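Minor fimbrium tip subunit Mfa3 (Porphyromonas gingivalis ATCC 33277, PDB 5NF4) forms part of the tip of the minor fimbriae, surface filaments that mediate biofilm formation and adhesion to host cells and to other oral bacteria. Local coordinates at residues Asp146-His151 with Glu239-Gly244; Ile213-Ala218 with Gly251-Ala256; Val225-Glu230 with Val320-His325. All blocks are in the same frame, centred on the assembly; numbering follows the deposited sequence.

Interaction 1 (Asp146-His151 with Glu239-Gly244); sequences DPIHYH and ELRRVG
The guanidinium of R241 lies flat on the imidazole of H151, their centres 4.2 Å apart and their planes inclined by only 20°. The overlap is offset: R241 NE sits over the inner end of the ring, 3.2 Å from H151 CB and 3.3 Å from H151 CG, while NH2 reaches over the same face. R241 runs extended from CG to NE, and this straight chain carries its head across H151 at roughly a right angle to the histidine side chain. For H151, a chi1 of -62° sets CG beside the backbone N and opposite the carbonyl carbon, presenting the ring's face to the arginine. The ring's rim meets a different partner: the backbone carbonyl oxygen of E239 lies in the imidazole plane, 3.2 Å from H151 CE1. Farther along, I148 CD1 meets R241 NH2 obliquely at 3.4 Å. I148 and H151 both belong to a short 3-10 turn and its exit, where D146 OD1 accepts from the backbone N of I148 (3.1 Å) in an Asx turn. The R241 side chain and the E239 carbonyl thus lay this loop beside strand 238-242 at the protein surface. Because R241 is exposed and poorly ordered, the stack is probably soft; even so, a cation lying on the ring would probably disfavour protonation of H151.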
loop_
_atom_site.group_PDB
_atom_site.type_symbol
_atom_site.label_atom_id
_atom_site.label_comp_id
_atom_site.label_asym_id
_atom_site.label_seq_id
_atom_site.Cartn_x
_atom_site.Cartn_y
_atom_site.Cartn_z
ATOM N N ASP A 146 -5.707 10.822 -1.218
ATOM C CA ASP A 146 -5.887 12.003 -0.353
ATOM C C ASP A 146 -4.523 12.687 -0.056
ATOM O O ASP A 146 -3.571 12.029 0.353
ATOM C CB ASP A 146 -6.592 11.562 0.940
ATOM C CG ASP A 146 -7.083 12.735 1.794
ATOM O OD1 ASP A 146 -6.329 13.712 1.994
ATOM O OD2 ASP A 146 -8.228 12.667 2.316
ATOM N N PRO A 147 -4.404 14.011 -0.300
ATOM C CA PRO A 147 -3.138 14.723 -0.039
ATOM C C PRO A 147 -2.492 14.434 1.340
ATOM O O PRO A 147 -1.254 14.369 1.464
ATOM C CB PRO A 147 -3.545 16.195 -0.133
ATOM C CG PRO A 147 -4.682 16.181 -1.128
ATOM C CD PRO A 147 -5.461 14.920 -0.785
ATOM N N ILE A 148 -3.314 14.280 2.366
ATOM C CA ILE A 148 -2.746 14.070 3.692
ATOM C C ILE A 148 -2.056 12.686 3.786
ATOM O O ILE A 148 -1.127 12.516 4.584
ATOM C CB ILE A 148 -3.821 14.240 4.790
ATOM C CG1 ILE A 148 -3.152 14.421 6.158
ATOM C CG2 ILE A 148 -4.758 13.077 4.879
ATOM C CD1 ILE A 148 -2.259 15.653 6.270
ATOM N N HIS A 149 -2.457 11.736 2.952
ATOM C CA HIS A 149 -1.917 10.383 3.060
ATOM C C HIS A 149 -0.496 10.217 2.541
ATOM O O HIS A 149 0.116 9.187 2.796
ATOM C CB HIS A 149 -2.847 9.373 2.373
ATOM C CG HIS A 149 -4.061 9.092 3.184
ATOM N ND1 HIS A 149 -5.249 8.643 2.646
ATOM C CD2 HIS A 149 -4.288 9.260 4.511
ATOM C CE1 HIS A 149 -6.139 8.501 3.617
ATOM N NE2 HIS A 149 -5.580 8.874 4.758
ATOM N N TYR A 150 0.069 11.220 1.860
ATOM C CA TYR A 150 1.496 11.160 1.575
ATOM C C TYR A 150 2.319 11.467 2.838
ATOM O O TYR A 150 3.554 11.275 2.878
ATOM C CB TYR A 150 1.866 12.143 0.438
ATOM C CG TYR A 150 1.250 11.835 -0.907
ATOM C CD1 TYR A 150 1.876 10.994 -1.815
ATOM C CD2 TYR A 150 0.043 12.409 -1.294
ATOM C CE1 TYR A 150 1.286 10.712 -3.041
ATOM C CE2 TYR A 150 -0.530 12.130 -2.522
ATOM C CZ TYR A 150 0.107 11.290 -3.392
ATOM O OH TYR A 150 -0.480 11.015 -4.600
ATOM N N HIS A 151 1.651 12.008 3.860
ATOM C CA HIS A 151 2.293 12.354 5.101
ATOM C C HIS A 151 1.951 11.435 6.258
ATOM O O HIS A 151 2.813 11.086 7.053
ATOM C CB HIS A 151 1.913 13.772 5.527
ATOM C CG HIS A 151 2.331 14.830 4.563
ATOM N ND1 HIS A 151 3.638 15.251 4.442
ATOM C CD2 HIS A 151 1.614 15.564 3.680
ATOM C CE1 HIS A 151 3.705 16.204 3.529
ATOM N NE2 HIS A 151 2.495 16.404 3.044
ATOM N N GLU A 239 7.364 17.023 1.247
ATOM C CA GLU A 239 8.358 17.178 2.294
ATOM C C GLU A 239 8.019 16.149 3.372
ATOM O O GLU A 239 6.903 16.138 3.879
ATOM C CB GLU A 239 8.375 18.603 2.846
ATOM C CG GLU A 239 9.601 18.855 3.693
ATOM C CD GLU A 239 9.688 20.278 4.213
ATOM O OE1 GLU A 239 10.404 20.486 5.210
ATOM O OE2 GLU A 239 9.052 21.181 3.629
ATOM N N LEU A 240 8.952 15.254 3.684
ATOM C CA LEU A 240 8.702 14.211 4.697
ATOM C C LEU A 240 8.500 14.775 6.090
ATOM O O LEU A 240 8.945 15.864 6.407
ATOM C CB LEU A 240 9.843 13.191 4.733
ATOM C CG LEU A 240 10.155 12.469 3.410
ATOM C CD1 LEU A 240 11.111 11.323 3.674
ATOM C CD2 LEU A 240 8.916 11.955 2.658
ATOM N N ARG A 241 7.817 14.018 6.933
ATOM C CA ARG A 241 7.489 14.501 8.256
ATOM C C ARG A 241 8.392 13.858 9.287
ATOM O O ARG A 241 8.526 12.633 9.353
ATOM C CB ARG A 241 6.014 14.238 8.573
ATOM C CG ARG A 241 5.086 15.179 7.810
ATOM C CD ARG A 241 3.688 15.217 8.401
ATOM N NE ARG A 241 2.786 16.061 7.616
ATOM C CZ ARG A 241 1.475 16.171 7.830
ATOM N NH1 ARG A 241 0.895 15.493 8.815
ATOM N NH2 ARG A 241 0.740 16.959 7.056
ATOM N N ARG A 242 9.013 14.708 10.078
ATOM C CA ARG A 242 9.883 14.266 11.146
ATOM C C ARG A 242 9.055 13.681 12.264
ATOM O O ARG A 242 8.088 14.284 12.703
ATOM C CB ARG A 242 10.722 15.414 11.666
ATOM C CG ARG A 242 11.779 15.010 12.682
ATOM C CD ARG A 242 12.540 16.214 13.239
ATOM N NE ARG A 242 13.793 15.758 13.817
ATOM C CZ ARG A 242 14.928 16.441 13.812
ATOM N NH1 ARG A 242 14.988 17.669 13.293
ATOM N NH2 ARG A 242 16.006 15.883 14.341
ATOM N N VAL A 243 9.434 12.495 12.714
ATOM C CA VAL A 243 8.808 11.890 13.880
ATOM C C VAL A 243 9.329 12.591 15.124
ATOM O O VAL A 243 10.411 12.278 15.640
ATOM C CB VAL A 243 9.071 10.371 13.922
ATOM C CG1 VAL A 243 8.504 9.761 15.206
ATOM C CG2 VAL A 243 8.475 9.719 12.681
ATOM N N GLY A 244 8.554 13.577 15.574
ATOM C CA GLY A 244 8.877 14.342 16.766
ATOM C C GLY A 244 10.241 14.997 16.678
ATOM O O GLY A 244 10.524 15.741 15.741
#

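Interaction 2 (Ile213-Ala218 with Gly251-Ala256); sequences IELCNA and GYMPEA
With chi1 at 168°, L215 swings CG opposite its backbone N, and a chi2 of 63° then turns CD2 toward the strand of M253. M253 takes the less usual rotamer, its CG lodged between backbone N and carbonyl carbon (chi1 60°), and its chain bends at the next two torsions. The two side chains meet at about a right angle: L215 CD2 lies 3.9 Å from M253 CB, and M253 SD passes the same methyl at 4.2 Å. A218 adds its own methyl, CB to M253 CB at 4.0 Å, so that M253 CB is touched by L215 and A218. L215 sits on strand 210-216 and M253 on strand 248-254, with A218 just past the end of the first, in what is consistent with the beta-sandwich type of domain found in the fimbrillin superfamily. Strand 238-242 pairs antiparallel with both strands, and its L240 packs on I213 and L215; near its start the two approach each other directly. No hydrogen bond joins the two segments, and the join is made by apolar groups in the buried interior. The carbonyl oxygen of Y252, 3.9 Å from L215 CD2, is buried here without a polar partner in the model.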
loop_
_atom_site.group_PDB
_atom_site.type_symbol
_atom_site.label_atom_id
_atom_site.label_comp_id
_atom_site.label_asym_id
_atom_site.label_seq_id
_atom_site.Cartn_x
_atom_site.Cartn_y
_atom_site.Cartn_z
ATOM N N ILE A 213 14.024 16.868 3.536
ATOM C CA ILE A 213 13.884 15.645 2.783
ATOM C C ILE A 213 12.554 15.675 2.052
ATOM O O ILE A 213 11.521 15.940 2.658
ATOM C CB ILE A 213 13.899 14.382 3.672
ATOM C CG1 ILE A 213 15.052 14.406 4.664
ATOM C CG2 ILE A 213 13.919 13.124 2.778
ATOM C CD1 ILE A 213 15.069 13.188 5.588
ATOM N N GLU A 214 12.590 15.382 0.761
ATOM C CA GLU A 214 11.402 15.378 -0.084
ATOM C C GLU A 214 11.279 14.078 -0.850
ATOM O O GLU A 214 12.251 13.606 -1.427
ATOM C CB GLU A 214 11.448 16.507 -1.116
ATOM C CG GLU A 214 11.381 17.895 -0.550
ATOM C CD GLU A 214 11.795 18.946 -1.567
ATOM O OE1 GLU A 214 13.003 19.012 -1.898
ATOM O OE2 GLU A 214 10.916 19.694 -2.037
ATOM N N LEU A 215 10.065 13.558 -0.915
ATOM C CA LEU A 215 9.718 12.460 -1.816
ATOM C C LEU A 215 9.224 13.008 -3.147
ATOM O O LEU A 215 8.296 13.815 -3.187
ATOM C CB LEU A 215 8.645 11.582 -1.178
ATOM C CG LEU A 215 7.961 10.557 -2.090
ATOM C CD1 LEU A 215 8.911 9.497 -2.639
ATOM C CD2 LEU A 215 6.834 9.947 -1.323
ATOM N N CYS A 216 9.866 12.568 -4.231
ATOM C CA CYS A 216 9.594 13.069 -5.563
ATOM C C CYS A 216 9.083 11.960 -6.500
ATOM O O CYS A 216 9.474 10.785 -6.362
ATOM C CB CYS A 216 10.851 13.692 -6.150
ATOM S SG CYS A 216 11.438 15.097 -5.134
ATOM N N ASN A 217 8.252 12.376 -7.465
ATOM C CA ASN A 217 7.648 11.520 -8.506
ATOM C C ASN A 217 6.681 10.481 -7.952
ATOM O O ASN A 217 6.429 9.473 -8.594
ATOM C CB ASN A 217 8.699 10.781 -9.345
ATOM C CG ASN A 217 9.507 11.695 -10.252
ATOM O OD1 ASN A 217 9.204 12.882 -10.447
ATOM N ND2 ASN A 217 10.580 11.138 -10.789
ATOM N N ALA A 218 6.112 10.738 -6.788
ATOM C CA ALA A 218 5.118 9.799 -6.267
ATOM C C ALA A 218 3.923 9.708 -7.223
ATOM O O ALA A 218 3.501 10.668 -7.849
ATOM C CB ALA A 218 4.658 10.222 -4.875
ATOM N N GLY A 251 7.217 9.193 5.117
ATOM C CA GLY A 251 6.186 9.495 4.148
ATOM C C GLY A 251 5.553 8.219 3.602
ATOM O O GLY A 251 5.964 7.086 3.921
ATOM N N TYR A 252 4.552 8.400 2.759
ATOM C CA TYR A 252 3.868 7.271 2.136
ATOM C C TYR A 252 3.575 7.579 0.687
ATOM O O TYR A 252 3.453 8.731 0.302
ATOM C CB TYR A 252 2.552 6.941 2.873
ATOM C CG TYR A 252 2.711 6.808 4.362
ATOM C CD1 TYR A 252 2.673 7.922 5.191
ATOM C CD2 TYR A 252 2.926 5.571 4.952
ATOM C CE1 TYR A 252 2.815 7.797 6.543
ATOM C CE2 TYR A 252 3.060 5.453 6.308
ATOM C CZ TYR A 252 3.018 6.570 7.096
ATOM O OH TYR A 252 3.174 6.481 8.459
ATOM N N MET A 253 3.455 6.542 -0.130
ATOM C CA MET A 253 3.103 6.768 -1.511
ATOM C C MET A 253 2.395 5.558 -2.110
ATOM O O MET A 253 2.610 4.417 -1.672
ATOM C CB MET A 253 4.325 7.084 -2.371
ATOM C CG MET A 253 5.384 6.028 -2.423
ATOM S SD MET A 253 6.330 5.804 -0.894
ATOM C CE MET A 253 7.920 5.376 -1.666
ATOM N N PRO A 254 1.577 5.816 -3.121
ATOM C CA PRO A 254 0.935 4.649 -3.729
ATOM C C PRO A 254 1.917 3.745 -4.460
ATOM O O PRO A 254 2.990 4.167 -4.883
ATOM C CB PRO A 254 -0.054 5.259 -4.700
ATOM C CG PRO A 254 -0.225 6.680 -4.270
ATOM C CD PRO A 254 1.126 7.068 -3.753
ATOM N N GLU A 255 1.539 2.485 -4.593
ATOM C CA GLU A 255 2.231 1.575 -5.487
ATOM C C GLU A 255 2.516 2.244 -6.815
ATOM O O GLU A 255 1.671 2.961 -7.348
ATOM C CB GLU A 255 1.368 0.316 -5.684
ATOM C CG GLU A 255 1.952 -0.717 -6.582
ATOM C CD GLU A 255 1.114 -1.951 -6.524
ATOM O OE1 GLU A 255 1.356 -2.782 -5.617
ATOM O OE2 GLU A 255 0.184 -2.040 -7.351
ATOM N N ALA A 256 3.708 2.010 -7.346
ATOM C CA ALA A 256 4.111 2.571 -8.614
ATOM C C ALA A 256 4.923 1.563 -9.385
ATOM O O ALA A 256 6.018 1.183 -8.962
ATOM C CB ALA A 256 4.923 3.876 -8.407
#

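Interaction 3 (Val225-Glu230 with Val320-His325)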
loop_
_atom_site.group_PDB
_atom_site.type_symbol
_atom_site.label_atom_id
_atom_site.label_comp_id
_atom_site.label_asym_id
_atom_site.label_seq_id
_atom_site.Cartn_x
_atom_site.Cartn_y
_atom_site.Cartn_z
ATOM N N VAL A 225 -6.621 -3.012 -6.548
ATOM C CA VAL A 225 -5.905 -4.239 -6.902
ATOM C C VAL A 225 -4.604 -3.844 -7.538
ATOM O O VAL A 225 -4.457 -2.727 -8.046
ATOM C CB VAL A 225 -6.688 -5.139 -7.873
ATOM C CG1 VAL A 225 -7.787 -5.811 -7.158
ATOM C CG2 VAL A 225 -7.185 -4.333 -9.079
ATOM N N PRO A 226 -3.631 -4.744 -7.507
ATOM C CA PRO A 226 -2.316 -4.364 -8.035
ATOM C C PRO A 226 -2.312 -3.800 -9.455
ATOM O O PRO A 226 -3.059 -4.230 -10.329
ATOM C CB PRO A 226 -1.537 -5.683 -7.981
ATOM C CG PRO A 226 -2.151 -6.427 -6.879
ATOM C CD PRO A 226 -3.622 -6.097 -6.921
ATOM N N ASN A 227 -1.421 -2.833 -9.646
ATOM C CA ASN A 227 -1.168 -2.187 -10.921
ATOM C C ASN A 227 -0.402 -3.105 -11.860
ATOM O O ASN A 227 0.483 -3.837 -11.423
ATOM C CB ASN A 227 -0.353 -0.904 -10.715
ATOM C CG ASN A 227 -1.143 0.211 -10.079
ATOM O OD1 ASN A 227 -1.835 0.948 -10.764
ATOM N ND2 ASN A 227 -1.025 0.354 -8.766
ATOM N N GLN A 228 -0.758 -3.067 -13.144
ATOM C CA GLN A 228 -0.006 -3.760 -14.190
ATOM C C GLN A 228 0.719 -2.784 -15.132
ATOM O O GLN A 228 1.421 -3.222 -16.038
ATOM C CB GLN A 228 -0.947 -4.649 -15.023
ATOM C CG GLN A 228 -1.760 -5.673 -14.203
ATOM C CD GLN A 228 -3.128 -5.918 -14.793
ATOM O OE1 GLN A 228 -4.091 -5.213 -14.480
ATOM N NE2 GLN A 228 -3.221 -6.913 -15.670
ATOM N N SER A 229 0.500 -1.484 -14.934
ATOM C CA SER A 229 1.018 -0.433 -15.826
ATOM C C SER A 229 1.672 0.640 -14.998
ATOM O O SER A 229 1.281 0.853 -13.859
ATOM C CB SER A 229 -0.119 0.224 -16.634
ATOM O OG SER A 229 -0.603 -0.625 -17.668
ATOM N N GLU A 230 2.588 1.371 -15.629
ATOM C CA GLU A 230 3.183 2.541 -15.000
ATOM C C GLU A 230 2.152 3.623 -14.695
ATOM O O GLU A 230 1.103 3.702 -15.351
ATOM C CB GLU A 230 4.263 3.123 -15.903
ATOM C CG GLU A 230 5.464 2.227 -16.141
ATOM C CD GLU A 230 6.588 2.942 -16.842
ATOM O OE1 GLU A 230 6.333 4.030 -17.412
ATOM O OE2 GLU A 230 7.731 2.447 -16.797
ATOM N N VAL A 320 7.680 0.407 -6.779
ATOM C CA VAL A 320 7.316 0.541 -5.379
ATOM C C VAL A 320 6.055 -0.298 -5.167
ATOM O O VAL A 320 5.045 -0.007 -5.770
ATOM C CB VAL A 320 7.045 2.003 -5.021
ATOM C CG1 VAL A 320 6.536 2.167 -3.582
ATOM C CG2 VAL A 320 8.309 2.866 -5.254
ATOM N N TYR A 321 6.116 -1.300 -4.303
ATOM C CA TYR A 321 4.995 -2.213 -4.063
ATOM C C TYR A 321 4.123 -1.797 -2.874
ATOM O O TYR A 321 4.632 -1.360 -1.835
ATOM C CB TYR A 321 5.530 -3.621 -3.836
ATOM C CG TYR A 321 6.060 -4.280 -5.089
ATOM C CD1 TYR A 321 5.191 -4.864 -6.012
ATOM C CD2 TYR A 321 7.413 -4.308 -5.363
ATOM C CE1 TYR A 321 5.671 -5.452 -7.174
ATOM C CE2 TYR A 321 7.900 -4.894 -6.519
ATOM C CZ TYR A 321 7.017 -5.471 -7.421
ATOM O OH TYR A 321 7.505 -6.051 -8.566
ATOM N N ARG A 322 2.808 -2.001 -2.992
ATOM C CA ARG A 322 1.927 -1.682 -1.873
ATOM C C ARG A 322 2.284 -2.462 -0.612
ATOM O O ARG A 322 2.724 -3.615 -0.676
ATOM C CB ARG A 322 0.475 -1.976 -2.234
ATOM C CG ARG A 322 0.186 -3.455 -2.427
ATOM C CD ARG A 322 -1.233 -3.718 -2.983
ATOM N NE ARG A 322 -1.395 -3.065 -4.276
ATOM C CZ ARG A 322 -2.446 -2.348 -4.645
ATOM N NH1 ARG A 322 -3.510 -2.238 -3.835
ATOM N NH2 ARG A 322 -2.422 -1.738 -5.831
ATOM N N ASN A 323 2.053 -1.835 0.529
ATOM C CA ASN A 323 2.115 -2.474 1.826
ATOM C C ASN A 323 3.510 -3.008 2.150
ATOM O O ASN A 323 3.665 -3.915 2.955
ATOM C CB ASN A 323 1.075 -3.596 1.913
ATOM C CG ASN A 323 0.498 -3.761 3.327
ATOM O OD1 ASN A 323 0.116 -2.796 3.980
ATOM N ND2 ASN A 323 0.437 -4.998 3.792
ATOM N N ARG A 324 4.526 -2.406 1.539
ATOM C CA ARG A 324 5.898 -2.727 1.893
ATOM C C ARG A 324 6.515 -1.510 2.584
ATOM O O ARG A 324 6.036 -0.378 2.444
ATOM C CB ARG A 324 6.719 -3.112 0.663
ATOM C CG ARG A 324 6.172 -4.345 -0.087
ATOM C CD ARG A 324 6.286 -5.642 0.702
ATOM N NE ARG A 324 7.658 -6.121 0.904
ATOM C CZ ARG A 324 8.451 -6.608 -0.053
ATOM N NH1 ARG A 324 8.044 -6.668 -1.321
ATOM N NH2 ARG A 324 9.672 -7.023 0.259
ATOM N N HIS A 325 7.582 -1.773 3.311
ATOM C CA HIS A 325 8.251 -0.768 4.143
ATOM C C HIS A 325 9.688 -0.593 3.646
ATOM O O HIS A 325 10.497 -1.529 3.728
ATOM C CB HIS A 325 8.164 -1.269 5.585
ATOM C CG HIS A 325 8.639 -0.315 6.643
ATOM N ND1 HIS A 325 8.722 -0.692 7.970
ATOM C CD2 HIS A 325 9.062 0.973 6.591
ATOM C CE1 HIS A 325 9.171 0.322 8.688
ATOM N NE2 HIS A 325 9.386 1.344 7.877
#
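V225 meets the guanidinium of R322 through its backbone, since its own side chain turns away to pack on M139 and Q140 of helix 132-140. The carbonyl carbon of V225 lies over one face of the R322 head, 3.9 Å from CZ. V225 O comes within 3.2 Å of R322 NH2, but the angle is too poor for a hydrogen bond. At P226 the peptide nitrogen continues across that face, 3.6 Å above the plane and displaced toward its rim, while P226 CA approaches R322 NH2 at 3.4 Å. The proline ring stands farther back, P226 CG 4.3 Å from R322 NE. N227 comes next and arrives at the edge: N227 ND2 is near the guanidinium plane, 3.9 Å from R322 NH2, with the amide tilted 41° from it. R322 reaches this place from a type II turn, Y321 to R324. Its chi1 of 67° puts CG between N and the carbonyl carbon, and a bend at chi3 turns the head onto the loop. The V225-P226 peptide thus covers one face of a buried guanidinium, whose charge is probably balanced chiefly by a salt bridge from NH2 to E255. That carboxylate also accepts from the backbone N of N227, linking residues 225-230 to R322, while the same loop bonds the arginine directly just before the segment, R223 O accepting from NH1.

Interactions 1 and 2 have centres 10 Å apart and touch directly: L240 N probably donates to I213 O at 2.9 Å, linking strands 238-242 and 210-216, and Y252 N probably to Y150 O at 3.0 Å, bringing the 146-151 loop onto strand 248-254. Interaction 3 lies 12 Å from interaction 2, centre to centre, and joins it where 251-256 leaves its strand. There a probable hydrogen bond of 2.9 Å runs from V320 N to A256 O, close to the shared E255 carboxylate, whose OE2 is 2.9 Å from N227 N. Interactions 1 and 3 do not touch, their nearest atoms being about 10 Å apart, whereas segment 251-256 touches both the 146-151 loop and the R322 region.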